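Local structure of erythrocyte membrane protein 1 (Plasmodium falciparum, 6S8T) at residues W304-Q309 / D428-Q433; L126-V131 / L211-G216; G99-T104 / L198-D203; D152-I157 / Q265-N270. The protein is a surface adhesin of malaria-infected erythrocytes, represented here by its DBLbeta domain, which binds the host receptor ICAM-1. All coordinates share one frame; numbering follows the deposited sequence.

Contact 1: residues W304-Q309 / D428-Q433; sequences WFCKMQ and DECTEQ
With SG of Cys306 set anti to its own carbonyl carbon (chi1 -77°) and the chain of Gln309 bent at chi2 (-86°), helix 293-319 presents a sulfur and an amide to the loop 428-433. The motif is a disulfide that ties this helix to a loop more than a hundred residues later in a cysteine-rich Duffy-binding-like domain. Cys306 SG and Cys430 SG are bonded at 2.0 Å, and the S-S torsion of -87° is close to the quarter turn of a relaxed disulfide. Beside it, Phe305 CE2 approaches Cys430 SG to 4.1 Å, the sulfur standing obliquely to the ring; the same ring also meets those of Trp301 and Phe455.

Gln309 engages the backbone of Thr431 with both ends of its amide. OE1 accepts from Thr431 N at 3.2 Å, in the carbonyl plane and on a lone pair, while NE2 makes a weak bond of 3.3 Å to Thr431 O and a further bond to Tyr347 OH. These partners fix which end of the amide is oxygen and which is nitrogen.

One residue on from Cys306, Lys307 runs extended to CE, and a bend at its last torsion turns NZ to Glu429. NZ reaches the syn lone pair of Glu429 OE1 at 2.8 Å in a salt bridge and Glu429 OE2 weakly at 3.2 Å, and the aliphatic chain also closes in, with Lys307 CG 3.2 Å from Glu429 OE1.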
loop_
_atom_site.group_PDB
_atom_site.type_symbol
_atom_site.label_atom_id
_atom_site.label_comp_id
_atom_site.label_asym_id
_atom_site.label_seq_id
_atom_site.Cartn_x
_atom_site.Cartn_y
_atom_site.Cartn_z
ATOM N N TRP A 304 10.705 3.450 1.598
ATOM C CA TRP A 304 11.422 3.743 0.363
ATOM C C TRP A 304 12.181 5.063 0.416
ATOM O O TRP A 304 13.148 5.232 -0.334
ATOM C CB TRP A 304 10.458 3.719 -0.828
ATOM C CG TRP A 304 10.100 2.314 -1.203
ATOM C CD1 TRP A 304 9.005 1.607 -0.793
ATOM C CD2 TRP A 304 10.870 1.420 -2.021
ATOM N NE1 TRP A 304 9.036 0.336 -1.320
ATOM C CE2 TRP A 304 10.169 0.198 -2.079
ATOM C CE3 TRP A 304 12.075 1.540 -2.721
ATOM C CZ2 TRP A 304 10.632 -0.895 -2.808
ATOM C CZ3 TRP A 304 12.538 0.453 -3.444
ATOM C CH2 TRP A 304 11.818 -0.749 -3.483
ATOM N N PHE A 305 11.778 5.995 1.287
ATOM C CA PHE A 305 12.611 7.168 1.533
ATOM C C PHE A 305 13.915 6.778 2.212
ATOM O O PHE A 305 14.975 7.334 1.900
ATOM C CB PHE A 305 11.874 8.195 2.394
ATOM C CG PHE A 305 12.793 9.208 3.026
ATOM C CD1 PHE A 305 13.274 10.277 2.287
ATOM C CD2 PHE A 305 13.198 9.077 4.349
ATOM C CE1 PHE A 305 14.130 11.207 2.856
ATOM C CE2 PHE A 305 14.056 10.003 4.922
ATOM C CZ PHE A 305 14.523 11.069 4.174
ATOM N N CYS A 306 13.851 5.836 3.160
ATOM C CA CYS A 306 15.060 5.421 3.861
ATOM C C CYS A 306 16.003 4.644 2.950
ATOM O O CYS A 306 17.225 4.728 3.116
ATOM C CB CYS A 306 14.699 4.599 5.099
ATOM S SG CYS A 306 14.123 5.603 6.513
ATOM N N LYS A 307 15.466 3.889 1.987
ATOM C CA LYS A 307 16.330 3.210 1.022
ATOM C C LYS A 307 17.059 4.212 0.136
ATOM O O LYS A 307 18.254 4.051 -0.136
ATOM C CB LYS A 307 15.515 2.241 0.165
ATOM C CG LYS A 307 15.014 1.013 0.900
ATOM C CD LYS A 307 14.236 0.095 -0.036
ATOM C CE LYS A 307 13.981 -1.260 0.603
ATOM N NZ LYS A 307 15.259 -1.992 0.861
ATOM N N MET A 308 16.355 5.248 -0.328
ATOM C CA MET A 308 16.999 6.299 -1.109
ATOM C C MET A 308 18.014 7.062 -0.267
ATOM O O MET A 308 19.134 7.327 -0.722
ATOM C CB MET A 308 15.938 7.250 -1.674
ATOM C CG MET A 308 16.480 8.440 -2.468
ATOM S SD MET A 308 16.926 9.875 -1.461
ATOM C CE MET A 308 15.423 10.105 -0.515
ATOM N N GLN A 309 17.636 7.427 0.963
ATOM C CA GLN A 309 18.531 8.189 1.827
ATOM C C GLN A 309 19.799 7.406 2.135
ATOM O O GLN A 309 20.904 7.958 2.106
ATOM C CB GLN A 309 17.808 8.572 3.122
ATOM C CG GLN A 309 18.569 9.545 4.025
ATOM C CD GLN A 309 19.546 8.855 4.967
ATOM O OE1 GLN A 309 19.375 7.688 5.317
ATOM N NE2 GLN A 309 20.579 9.580 5.377
ATOM N N ASP A 428 14.631 0.958 9.665
ATOM C CA ASP A 428 15.960 0.538 10.089
ATOM C C ASP A 428 17.022 0.815 9.032
ATOM O O ASP A 428 18.213 0.807 9.356
ATOM C CB ASP A 428 15.966 -0.951 10.443
ATOM C CG ASP A 428 15.094 -1.271 11.642
ATOM O OD1 ASP A 428 14.798 -0.349 12.431
ATOM O OD2 ASP A 428 14.708 -2.449 11.798
ATOM N N GLU A 429 16.623 1.063 7.783
ATOM C CA GLU A 429 17.593 1.292 6.719
ATOM C C GLU A 429 18.046 2.743 6.627
ATOM O O GLU A 429 19.056 3.018 5.971
ATOM C CB GLU A 429 17.018 0.842 5.372
ATOM C CG GLU A 429 16.565 -0.611 5.369
ATOM C CD GLU A 429 16.012 -1.056 4.030
ATOM O OE1 GLU A 429 16.680 -0.817 3.000
ATOM O OE2 GLU A 429 14.907 -1.643 4.009
ATOM N N CYS A 430 17.331 3.671 7.260
ATOM C CA CYS A 430 17.831 5.034 7.392
ATOM C C CYS A 430 19.116 5.031 8.211
ATOM O O CYS A 430 19.178 4.432 9.288
ATOM C CB CYS A 430 16.774 5.925 8.053
ATOM S SG CYS A 430 15.691 6.841 6.911
ATOM N N THR A 431 20.153 5.688 7.694
ATOM C CA THR A 431 21.466 5.704 8.329
ATOM C C THR A 431 21.758 7.101 8.864
ATOM O O THR A 431 21.707 8.082 8.112
ATOM C CB THR A 431 22.558 5.248 7.355
ATOM O OG1 THR A 431 23.850 5.584 7.877
ATOM C CG2 THR A 431 22.377 5.890 5.988
ATOM N N GLU A 432 22.033 7.184 10.170
ATOM C CA GLU A 432 22.404 8.413 10.871
ATOM C C GLU A 432 21.262 9.424 10.952
ATOM O O GLU A 432 21.157 10.162 11.938
ATOM C CB GLU A 432 23.633 9.057 10.219
ATOM C CG GLU A 432 24.896 8.213 10.313
ATOM C CD GLU A 432 25.363 8.009 11.743
ATOM O OE1 GLU A 432 25.107 8.893 12.589
ATOM O OE2 GLU A 432 25.984 6.961 12.024
ATOM N N GLN A 433 20.409 9.476 9.935
ATOM C CA GLN A 433 19.264 10.383 9.900
ATOM C C GLN A 433 18.005 9.522 9.993
ATOM O O GLN A 433 17.429 9.127 8.979
ATOM C CB GLN A 433 19.280 11.239 8.636
ATOM C CG GLN A 433 20.649 11.805 8.284
ATOM C CD GLN A 433 21.216 12.707 9.366
ATOM O OE1 GLN A 433 22.419 12.695 9.632
ATOM N NE2 GLN A 433 20.353 13.501 9.989
#

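Contact 2: residues L126-V131 / L211-G216; sequences LNVSWV and LQIIFG
Leu126 and Ile214 meet at about a right angle, the end methyl of one against the end methyl of the other: Leu126 CD1 lies 3.8 Å from Ile214 CD1. Val131 also crosses Ile214 at roughly a right angle, but it reaches two branches. Its CG1 is 4.0 Å from Ile214 CD1 and 4.1 Å from Ile214 CG2, so this methyl packs across the fork of the isoleucine. Ile214 achieves this reach because CG1 stands anti to the carbonyl carbon (chi1 -65°) and the chain runs on extended (chi2 172°), which brings CD1 against both Leu126 and Val131.

The two segments join the start of the short helix 128-132 to the middle of helix 202-221, within the Duffy-binding region of this DBL domain. Asn127 is the N-cap of the short helix: its OD1 accepts from Trp130 N at 2.9 Å, in the carbonyl plane, and lies over one face of the Trp130 ring. The cap thereby holds the first turn in which Val128 and Val131 both point toward the long helix.

Val128 covers the outer part of the interface, with CB 4.3 Å from Ile213 CG2 and CG1 4.5 Å from Ile214 CG1, looser distances than those at Leu126. On the inner side, helix 137-163 completes the packing: Asp144 touches Leu126, and Ser140 touches Val131.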
loop_
_atom_site.group_PDB
_atom_site.type_symbol
_atom_site.label_atom_id
_atom_site.label_comp_id
_atom_site.label_asym_id
_atom_site.label_seq_id
_atom_site.Cartn_x
_atom_site.Cartn_y
_atom_site.Cartn_z
ATOM N N LEU A 126 -12.290 -6.363 -18.572
ATOM C CA LEU A 126 -13.273 -7.426 -18.437
ATOM C C LEU A 126 -14.387 -7.273 -19.468
ATOM O O LEU A 126 -14.735 -6.167 -19.887
ATOM C CB LEU A 126 -13.874 -7.431 -17.029
ATOM C CG LEU A 126 -13.046 -8.008 -15.878
ATOM C CD1 LEU A 126 -13.815 -7.904 -14.572
ATOM C CD2 LEU A 126 -12.661 -9.454 -16.159
ATOM N N ASN A 127 -14.938 -8.410 -19.882
ATOM C CA ASN A 127 -16.169 -8.453 -20.667
ATOM C C ASN A 127 -17.291 -8.787 -19.693
ATOM O O ASN A 127 -17.445 -9.940 -19.281
ATOM C CB ASN A 127 -16.070 -9.476 -21.794
ATOM C CG ASN A 127 -17.325 -9.527 -22.646
ATOM O OD1 ASN A 127 -18.273 -10.250 -22.334
ATOM N ND2 ASN A 127 -17.337 -8.759 -23.730
ATOM N N VAL A 128 -18.070 -7.770 -19.314
ATOM C CA VAL A 128 -19.078 -7.935 -18.272
ATOM C C VAL A 128 -20.157 -8.932 -18.667
ATOM O O VAL A 128 -20.846 -9.473 -17.796
ATOM C CB VAL A 128 -19.705 -6.573 -17.909
ATOM C CG1 VAL A 128 -18.646 -5.632 -17.358
ATOM C CG2 VAL A 128 -20.394 -5.964 -19.123
ATOM N N SER A 129 -20.329 -9.191 -19.965
ATOM C CA SER A 129 -21.287 -10.207 -20.387
ATOM C C SER A 129 -20.795 -11.603 -20.028
ATOM O O SER A 129 -21.553 -12.422 -19.497
ATOM C CB SER A 129 -21.550 -10.096 -21.889
ATOM O OG SER A 129 -22.191 -8.873 -22.205
ATOM N N TRP A 130 -19.518 -11.890 -20.305
ATOM C CA TRP A 130 -18.977 -13.213 -20.008
ATOM C C TRP A 130 -18.985 -13.501 -18.512
ATOM O O TRP A 130 -19.064 -14.665 -18.102
ATOM C CB TRP A 130 -17.558 -13.339 -20.564
ATOM C CG TRP A 130 -17.491 -13.468 -22.062
ATOM C CD1 TRP A 130 -18.539 -13.632 -22.924
ATOM C CD2 TRP A 130 -16.308 -13.442 -22.872
ATOM N NE1 TRP A 130 -18.081 -13.712 -24.216
ATOM C CE2 TRP A 130 -16.716 -13.596 -24.212
ATOM C CE3 TRP A 130 -14.944 -13.301 -22.594
ATOM C CZ2 TRP A 130 -15.809 -13.615 -25.271
ATOM C CZ3 TRP A 130 -14.046 -13.321 -23.647
ATOM C CH2 TRP A 130 -14.482 -13.476 -24.967
ATOM N N VAL A 131 -18.916 -12.460 -17.684
ATOM C CA VAL A 131 -18.898 -12.660 -16.240
ATOM C C VAL A 131 -20.297 -12.946 -15.699
ATOM O O VAL A 131 -20.451 -13.738 -14.762
ATOM C CB VAL A 131 -18.265 -11.438 -15.552
ATOM C CG1 VAL A 131 -18.177 -11.647 -14.048
ATOM C CG2 VAL A 131 -16.889 -11.156 -16.134
ATOM N N LEU A 211 -16.850 -3.259 -12.231
ATOM C CA LEU A 211 -17.282 -3.835 -10.960
ATOM C C LEU A 211 -18.686 -3.373 -10.586
ATOM O O LEU A 211 -19.459 -4.138 -9.997
ATOM C CB LEU A 211 -16.288 -3.477 -9.855
ATOM C CG LEU A 211 -14.859 -4.000 -10.024
ATOM C CD1 LEU A 211 -13.990 -3.577 -8.846
ATOM C CD2 LEU A 211 -14.857 -5.511 -10.182
ATOM N N GLN A 212 -19.036 -2.128 -10.914
ATOM C CA GLN A 212 -20.375 -1.640 -10.602
ATOM C C GLN A 212 -21.445 -2.390 -11.384
ATOM O O GLN A 212 -22.555 -2.588 -10.877
ATOM C CB GLN A 212 -20.463 -0.141 -10.874
ATOM C CG GLN A 212 -19.559 0.681 -9.977
ATOM C CD GLN A 212 -19.471 2.129 -10.405
ATOM O OE1 GLN A 212 -18.725 2.917 -9.820
ATOM N NE2 GLN A 212 -20.233 2.491 -11.434
ATOM N N ILE A 213 -21.136 -2.819 -12.607
ATOM C CA ILE A 213 -22.100 -3.604 -13.371
ATOM C C ILE A 213 -22.149 -5.039 -12.861
ATOM O O ILE A 213 -23.228 -5.630 -12.746
ATOM C CB ILE A 213 -21.768 -3.544 -14.872
ATOM C CG1 ILE A 213 -21.916 -2.114 -15.392
ATOM C CG2 ILE A 213 -22.661 -4.489 -15.658
ATOM C CD1 ILE A 213 -21.581 -1.964 -16.855
ATOM N N ILE A 214 -20.990 -5.616 -12.539
ATOM C CA ILE A 214 -20.950 -6.999 -12.070
ATOM C C ILE A 214 -21.719 -7.142 -10.760
ATOM O O ILE A 214 -22.581 -8.019 -10.619
ATOM C CB ILE A 214 -19.494 -7.477 -11.926
ATOM C CG1 ILE A 214 -18.810 -7.524 -13.294
ATOM C CG2 ILE A 214 -19.444 -8.844 -11.265
ATOM C CD1 ILE A 214 -17.323 -7.794 -13.222
ATOM N N PHE A 215 -21.431 -6.274 -9.786
ATOM C CA PHE A 215 -22.102 -6.369 -8.494
ATOM C C PHE A 215 -23.574 -5.983 -8.567
ATOM O O PHE A 215 -24.349 -6.379 -7.690
ATOM C CB PHE A 215 -21.378 -5.509 -7.457
ATOM C CG PHE A 215 -20.146 -6.157 -6.895
ATOM C CD1 PHE A 215 -20.244 -7.105 -5.889
ATOM C CD2 PHE A 215 -18.889 -5.829 -7.378
ATOM C CE1 PHE A 215 -19.112 -7.710 -5.371
ATOM C CE2 PHE A 215 -17.754 -6.428 -6.863
ATOM C CZ PHE A 215 -17.864 -7.370 -5.859
ATOM N N GLY A 216 -23.980 -5.222 -9.584
ATOM C CA GLY A 216 -25.401 -5.016 -9.807
ATOM C C GLY A 216 -26.113 -6.310 -10.152
ATOM O O GLY A 216 -27.195 -6.596 -9.630
#

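Contact 3: residues G99-T104 / L198-D203; sequences GEKVET and LWEHGD
The loop joining the two strands of a small antiparallel hairpin, 97-98 and 110-111, here lies against the residues that lead into helix 202-221, with Glu100 facing His201 and Lys101 facing Glu200. Glu100 is the centre of an inverse gamma turn, closed by a weak bond from Lys101 N to Gly99 O, and His201 is the N-cap of the helix, its ND1 accepting from Asp203 N at 3.3 Å with the donor tilted 32° out of the ring plane.

That capping bond leaves the CD2-NE2 side of the ring turned to Glu100. The two side chains run alongside each other in the same direction, their planes 62° apart. Glu100 OE1 comes to 3.1 Å from His201 CD2 and 3.4 Å from His201 NE2, but the angle at NE2 is too poor for a hydrogen bond, so this is a close van der Waals approach of the carboxylate; any electrostatic gain would depend on the charge of the imidazole, which is not known. His201 CB in turn covers one face of the Trp199 ring, whose edge receives Gly99 CA at 4.3 Å from Trp199 CD1.

Glu200 has its stronger polar partner outside the two segments, a salt bridge from OE1 to Arg386. Its other oxygen rests on the aliphatic stem of Lys101, whose ammonium position is uncertain: Lys101 CG is 3.2 Å from Glu200 OE2.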
loop_
_atom_site.group_PDB
_atom_site.type_symbol
_atom_site.label_atom_id
_atom_site.label_comp_id
_atom_site.label_asym_id
_atom_site.label_seq_id
_atom_site.Cartn_x
_atom_site.Cartn_y
_atom_site.Cartn_z
ATOM N N GLY A 99 -1.685 11.523 -7.742
ATOM C CA GLY A 99 -2.741 10.998 -8.585
ATOM C C GLY A 99 -3.211 12.017 -9.606
ATOM O O GLY A 99 -3.184 13.229 -9.377
ATOM N N GLU A 100 -3.654 11.510 -10.755
ATOM C CA GLU A 100 -4.102 12.381 -11.833
ATOM C C GLU A 100 -5.534 12.839 -11.582
ATOM O O GLU A 100 -6.392 12.753 -12.470
ATOM C CB GLU A 100 -3.952 11.676 -13.180
ATOM C CG GLU A 100 -2.498 11.384 -13.533
ATOM C CD GLU A 100 -2.341 10.558 -14.791
ATOM O OE1 GLU A 100 -3.317 10.443 -15.562
ATOM O OE2 GLU A 100 -1.237 10.014 -15.004
ATOM N N LYS A 101 -5.779 13.326 -10.360
ATOM C CA LYS A 101 -7.054 13.917 -9.969
ATOM C C LYS A 101 -7.071 15.358 -10.453
ATOM O O LYS A 101 -6.288 16.191 -9.981
ATOM C CB LYS A 101 -7.248 13.848 -8.458
ATOM C CG LYS A 101 -8.567 14.424 -7.988
ATOM C CD LYS A 101 -8.598 14.584 -6.481
ATOM C CE LYS A 101 -9.976 15.030 -6.016
ATOM N NZ LYS A 101 -10.064 15.290 -4.551
ATOM N N VAL A 102 -7.960 15.642 -11.406
ATOM C CA VAL A 102 -7.948 16.895 -12.140
ATOM C C VAL A 102 -9.057 17.836 -11.685
ATOM O O VAL A 102 -9.068 19.012 -12.077
ATOM C CB VAL A 102 -7.995 16.580 -13.658
ATOM C CG1 VAL A 102 -9.078 17.363 -14.437
ATOM C CG2 VAL A 102 -6.602 16.749 -14.276
ATOM N N GLU A 103 -9.927 17.380 -10.780
ATOM C CA GLU A 103 -11.119 18.114 -10.362
ATOM C C GLU A 103 -10.832 19.198 -9.323
ATOM O O GLU A 103 -11.289 20.334 -9.479
ATOM C CB GLU A 103 -12.173 17.133 -9.831
ATOM C CG GLU A 103 -11.617 15.895 -9.126
ATOM C CD GLU A 103 -11.249 14.779 -10.090
ATOM O OE1 GLU A 103 -10.734 15.081 -11.187
ATOM O OE2 GLU A 103 -11.476 13.599 -9.751
ATOM N N THR A 104 -10.112 18.876 -8.257
ATOM C CA THR A 104 -9.828 19.902 -7.256
ATOM C C THR A 104 -8.344 20.058 -6.961
ATOM O O THR A 104 -7.869 21.194 -6.835
ATOM C CB THR A 104 -10.588 19.614 -5.950
ATOM O OG1 THR A 104 -10.660 18.205 -5.717
ATOM C CG2 THR A 104 -12.009 20.194 -6.000
ATOM N N LEU A 198 -7.582 4.819 -3.590
ATOM C CA LEU A 198 -7.466 6.265 -3.759
ATOM C C LEU A 198 -6.888 6.705 -5.102
ATOM O O LEU A 198 -6.876 7.909 -5.378
ATOM C CB LEU A 198 -6.606 6.859 -2.639
ATOM C CG LEU A 198 -7.167 6.731 -1.223
ATOM C CD1 LEU A 198 -6.129 7.173 -0.210
ATOM C CD2 LEU A 198 -8.437 7.545 -1.082
ATOM N N TRP A 199 -6.403 5.787 -5.937
ATOM C CA TRP A 199 -5.782 6.178 -7.203
ATOM C C TRP A 199 -6.872 6.443 -8.238
ATOM O O TRP A 199 -7.578 5.521 -8.657
ATOM C CB TRP A 199 -4.818 5.102 -7.697
ATOM C CG TRP A 199 -3.994 5.551 -8.879
ATOM C CD1 TRP A 199 -3.751 6.839 -9.265
ATOM C CD2 TRP A 199 -3.315 4.715 -9.828
ATOM N NE1 TRP A 199 -2.961 6.856 -10.388
ATOM C CE2 TRP A 199 -2.679 5.567 -10.755
ATOM C CE3 TRP A 199 -3.182 3.331 -9.982
ATOM C CZ2 TRP A 199 -1.923 5.080 -11.823
ATOM C CZ3 TRP A 199 -2.429 2.850 -11.043
ATOM C CH2 TRP A 199 -1.810 3.723 -11.949
ATOM N N GLU A 200 -7.008 7.700 -8.654
ATOM C CA GLU A 200 -7.961 8.081 -9.688
ATOM C C GLU A 200 -7.214 8.258 -11.002
ATOM O O GLU A 200 -6.326 9.111 -11.113
ATOM C CB GLU A 200 -8.714 9.352 -9.302
ATOM C CG GLU A 200 -9.671 9.143 -8.134
ATOM C CD GLU A 200 -10.445 10.393 -7.766
ATOM O OE1 GLU A 200 -11.673 10.293 -7.548
ATOM O OE2 GLU A 200 -9.828 11.475 -7.696
ATOM N N HIS A 201 -7.574 7.446 -11.990
ATOM C CA HIS A 201 -6.853 7.388 -13.251
ATOM C C HIS A 201 -7.810 6.851 -14.304
ATOM O O HIS A 201 -8.866 6.299 -13.984
ATOM C CB HIS A 201 -5.602 6.515 -13.122
ATOM C CG HIS A 201 -4.682 6.592 -14.299
ATOM N ND1 HIS A 201 -4.674 5.642 -15.299
ATOM C CD2 HIS A 201 -3.740 7.503 -14.637
ATOM C CE1 HIS A 201 -3.767 5.968 -16.204
ATOM N NE2 HIS A 201 -3.186 7.093 -15.824
ATOM N N GLY A 202 -7.430 7.027 -15.571
ATOM C CA GLY A 202 -8.270 6.549 -16.658
ATOM C C GLY A 202 -8.514 5.054 -16.591
ATOM O O GLY A 202 -9.649 4.589 -16.720
ATOM N N ASP A 203 -7.448 4.280 -16.375
ATOM C CA ASP A 203 -7.598 2.831 -16.303
ATOM C C ASP A 203 -8.405 2.407 -15.082
ATOM O O ASP A 203 -9.162 1.431 -15.152
ATOM C CB ASP A 203 -6.224 2.159 -16.294
ATOM C CG ASP A 203 -5.463 2.366 -17.596
ATOM O OD1 ASP A 203 -6.108 2.471 -18.662
ATOM O OD2 ASP A 203 -4.214 2.422 -17.551
#

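Contact 4: residues D152-I157 / Q265-N270; sequences DADEII and QCELKN
Glu267 reaches from helix 246-268 across to helix 137-163, and the atoms along its side chain pass from Ile157 to Ala153 and Asp154. CB lies 4.0 Å from Ile157 CD1. CG stands anti to the carbonyl carbon (chi1 -51°), which directs it to Asp154 and Ala153: it is 3.9 Å from Asp154 CB and 4.4 Å from Ala153 CB. A bend at chi2 (-66°) then folds the carboxylate back over Asp154, with Glu267 CD 3.7 Å from Asp154 CB. At the tip, Glu267 OE1 sits 3.0 Å from Asp154 OD1, the two carboxylate planes turned 59° to each other, while OE2 makes a long, weak ion pair with Lys150.

Beyond the acids, in this helix-helix packing inside the Duffy-binding region, Ile157 CD1 packs on the backbone at Glu267 O (3.6 Å) and meets Leu268 CD2 in an apolar contact (4.3 Å). Helix 172-194 adds to this layer, with Ile178 against Ile157 and Val182 against Leu268. Cys266, next to Glu267, is joined by a disulfide to Cys61, so this part of the helix is also tied covalently to the N-terminal portion of the chain.

Two carboxylate oxygens at this separation are both acceptors and would repel if both groups were charged. Such closeness might raise the pKa of one of the two acids, with Lys150 offering perhaps modest compensation; the coordinates do not settle whether either is protonated.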
loop_
_atom_site.group_PDB
_atom_site.type_symbol
_atom_site.label_atom_id
_atom_site.label_comp_id
_atom_site.label_asym_id
_atom_site.label_seq_id
_atom_site.Cartn_x
_atom_site.Cartn_y
_atom_site.Cartn_z
ATOM N N ASP A 152 0.417 -10.935 -9.818
ATOM C CA ASP A 152 1.021 -9.737 -9.240
ATOM C C ASP A 152 2.036 -10.106 -8.163
ATOM O O ASP A 152 3.088 -9.466 -8.050
ATOM C CB ASP A 152 -0.058 -8.807 -8.675
ATOM C CG ASP A 152 0.490 -7.434 -8.300
ATOM O OD1 ASP A 152 1.029 -6.733 -9.188
ATOM O OD2 ASP A 152 0.378 -7.052 -7.116
ATOM N N ALA A 153 1.741 -11.142 -7.371
ATOM C CA ALA A 153 2.701 -11.612 -6.378
ATOM C C ALA A 153 3.959 -12.166 -7.039
ATOM O O ALA A 153 5.074 -11.931 -6.560
ATOM C CB ALA A 153 2.058 -12.671 -5.486
ATOM N N ASP A 154 3.800 -12.911 -8.133
ATOM C CA ASP A 154 4.964 -13.451 -8.830
ATOM C C ASP A 154 5.804 -12.333 -9.438
ATOM O O ASP A 154 7.039 -12.387 -9.401
ATOM C CB ASP A 154 4.516 -14.447 -9.901
ATOM C CG ASP A 154 5.684 -15.100 -10.621
ATOM O OD1 ASP A 154 6.479 -15.806 -9.963
ATOM O OD2 ASP A 154 5.805 -14.911 -11.852
ATOM N N GLU A 155 5.153 -11.301 -9.979
ATOM C CA GLU A 155 5.884 -10.186 -10.571
ATOM C C GLU A 155 6.609 -9.359 -9.515
ATOM O O GLU A 155 7.690 -8.823 -9.787
ATOM C CB GLU A 155 4.927 -9.301 -11.372
ATOM C CG GLU A 155 5.613 -8.349 -12.337
ATOM C CD GLU A 155 6.207 -9.063 -13.537
ATOM O OE1 GLU A 155 5.736 -10.170 -13.867
ATOM O OE2 GLU A 155 7.148 -8.518 -14.150
ATOM N N ILE A 156 6.037 -9.240 -8.313
ATOM C CA ILE A 156 6.689 -8.479 -7.249
ATOM C C ILE A 156 7.993 -9.148 -6.839
ATOM O O ILE A 156 9.029 -8.488 -6.688
ATOM C CB ILE A 156 5.739 -8.316 -6.045
ATOM C CG1 ILE A 156 4.653 -7.284 -6.345
ATOM C CG2 ILE A 156 6.516 -7.919 -4.799
ATOM C CD1 ILE A 156 3.571 -7.222 -5.279
ATOM N N ILE A 157 7.965 -10.468 -6.654
ATOM C CA ILE A 157 9.159 -11.185 -6.218
ATOM C C ILE A 157 10.269 -11.066 -7.258
ATOM O O ILE A 157 11.423 -10.769 -6.922
ATOM C CB ILE A 157 8.808 -12.654 -5.914
ATOM C CG1 ILE A 157 7.819 -12.713 -4.746
ATOM C CG2 ILE A 157 10.067 -13.467 -5.632
ATOM C CD1 ILE A 157 7.306 -14.099 -4.426
ATOM N N GLN A 265 -0.104 -17.095 -1.800
ATOM C CA GLN A 265 0.781 -17.997 -1.072
ATOM C C GLN A 265 1.491 -18.986 -1.989
ATOM O O GLN A 265 2.517 -19.550 -1.591
ATOM C CB GLN A 265 0.002 -18.761 0.001
ATOM C CG GLN A 265 -0.420 -17.920 1.196
ATOM C CD GLN A 265 -1.155 -18.733 2.251
ATOM O OE1 GLN A 265 -1.919 -19.645 1.930
ATOM N NE2 GLN A 265 -0.920 -18.409 3.518
ATOM N N CYS A 266 0.969 -19.215 -3.200
ATOM C CA CYS A 266 1.630 -20.126 -4.132
ATOM C C CYS A 266 3.038 -19.658 -4.468
ATOM O O CYS A 266 3.934 -20.482 -4.684
ATOM C CB CYS A 266 0.810 -20.259 -5.416
ATOM S SG CYS A 266 -0.825 -20.991 -5.221
ATOM N N GLU A 267 3.249 -18.343 -4.514
ATOM C CA GLU A 267 4.543 -17.776 -4.864
ATOM C C GLU A 267 5.401 -17.475 -3.643
ATOM O O GLU A 267 6.630 -17.600 -3.716
ATOM C CB GLU A 267 4.341 -16.496 -5.684
ATOM C CG GLU A 267 3.400 -16.660 -6.876
ATOM C CD GLU A 267 3.956 -17.585 -7.946
ATOM O OE1 GLU A 267 5.196 -17.708 -8.044
ATOM O OE2 GLU A 267 3.152 -18.193 -8.687
ATOM N N LEU A 268 4.783 -17.092 -2.521
ATOM C CA LEU A 268 5.550 -16.742 -1.328
ATOM C C LEU A 268 6.281 -17.944 -0.742
ATOM O O LEU A 268 7.319 -17.775 -0.089
ATOM C CB LEU A 268 4.633 -16.121 -0.274
ATOM C CG LEU A 268 4.138 -14.700 -0.541
ATOM C CD1 LEU A 268 3.130 -14.275 0.518
ATOM C CD2 LEU A 268 5.302 -13.723 -0.592
ATOM N N LYS A 269 5.767 -19.157 -0.957
ATOM C CA LYS A 269 6.397 -20.348 -0.397
ATOM C C LYS A 269 7.776 -20.626 -0.981
ATOM O O LYS A 269 8.512 -21.442 -0.414
ATOM C CB LYS A 269 5.498 -21.569 -0.602
ATOM C CG LYS A 269 4.239 -21.566 0.250
ATOM C CD LYS A 269 3.475 -22.873 0.102
ATOM C CE LYS A 269 2.236 -22.895 0.983
ATOM N NZ LYS A 269 1.519 -24.194 0.881
ATOM N N ASN A 270 8.146 -19.980 -2.086
ATOM C CA ASN A 270 9.478 -20.157 -2.651
ATOM C C ASN A 270 10.561 -19.435 -1.858
ATOM O O ASN A 270 11.746 -19.715 -2.068
ATOM C CB ASN A 270 9.500 -19.685 -4.106
ATOM C CG ASN A 270 8.717 -20.602 -5.027
ATOM O OD1 ASN A 270 8.703 -21.821 -4.847
ATOM N ND2 ASN A 270 8.051 -20.017 -6.018
#

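Along the chain, contacts 2, 3 and 4 interlock: their segments alternate, and all close before contact 1 opens. Contacts 2 and 3 both use helix 202-221, one along its middle and one at its start, with centres about 22 Å apart. Contact 4 joins helix 137-163 to helix 246-268, about 27 Å from contact 2 and 29 Å from contact 3, centre to centre. Contact 1 lies on the next long helix, 293-319, about 26 Å from contact 4 and 44 Å from contact 2, on the opposite side of the chain's centre from contact 2. None touches another, so the four sample separate parts of this largely helical DBL domain, with apolar, polar and disulfide character among them.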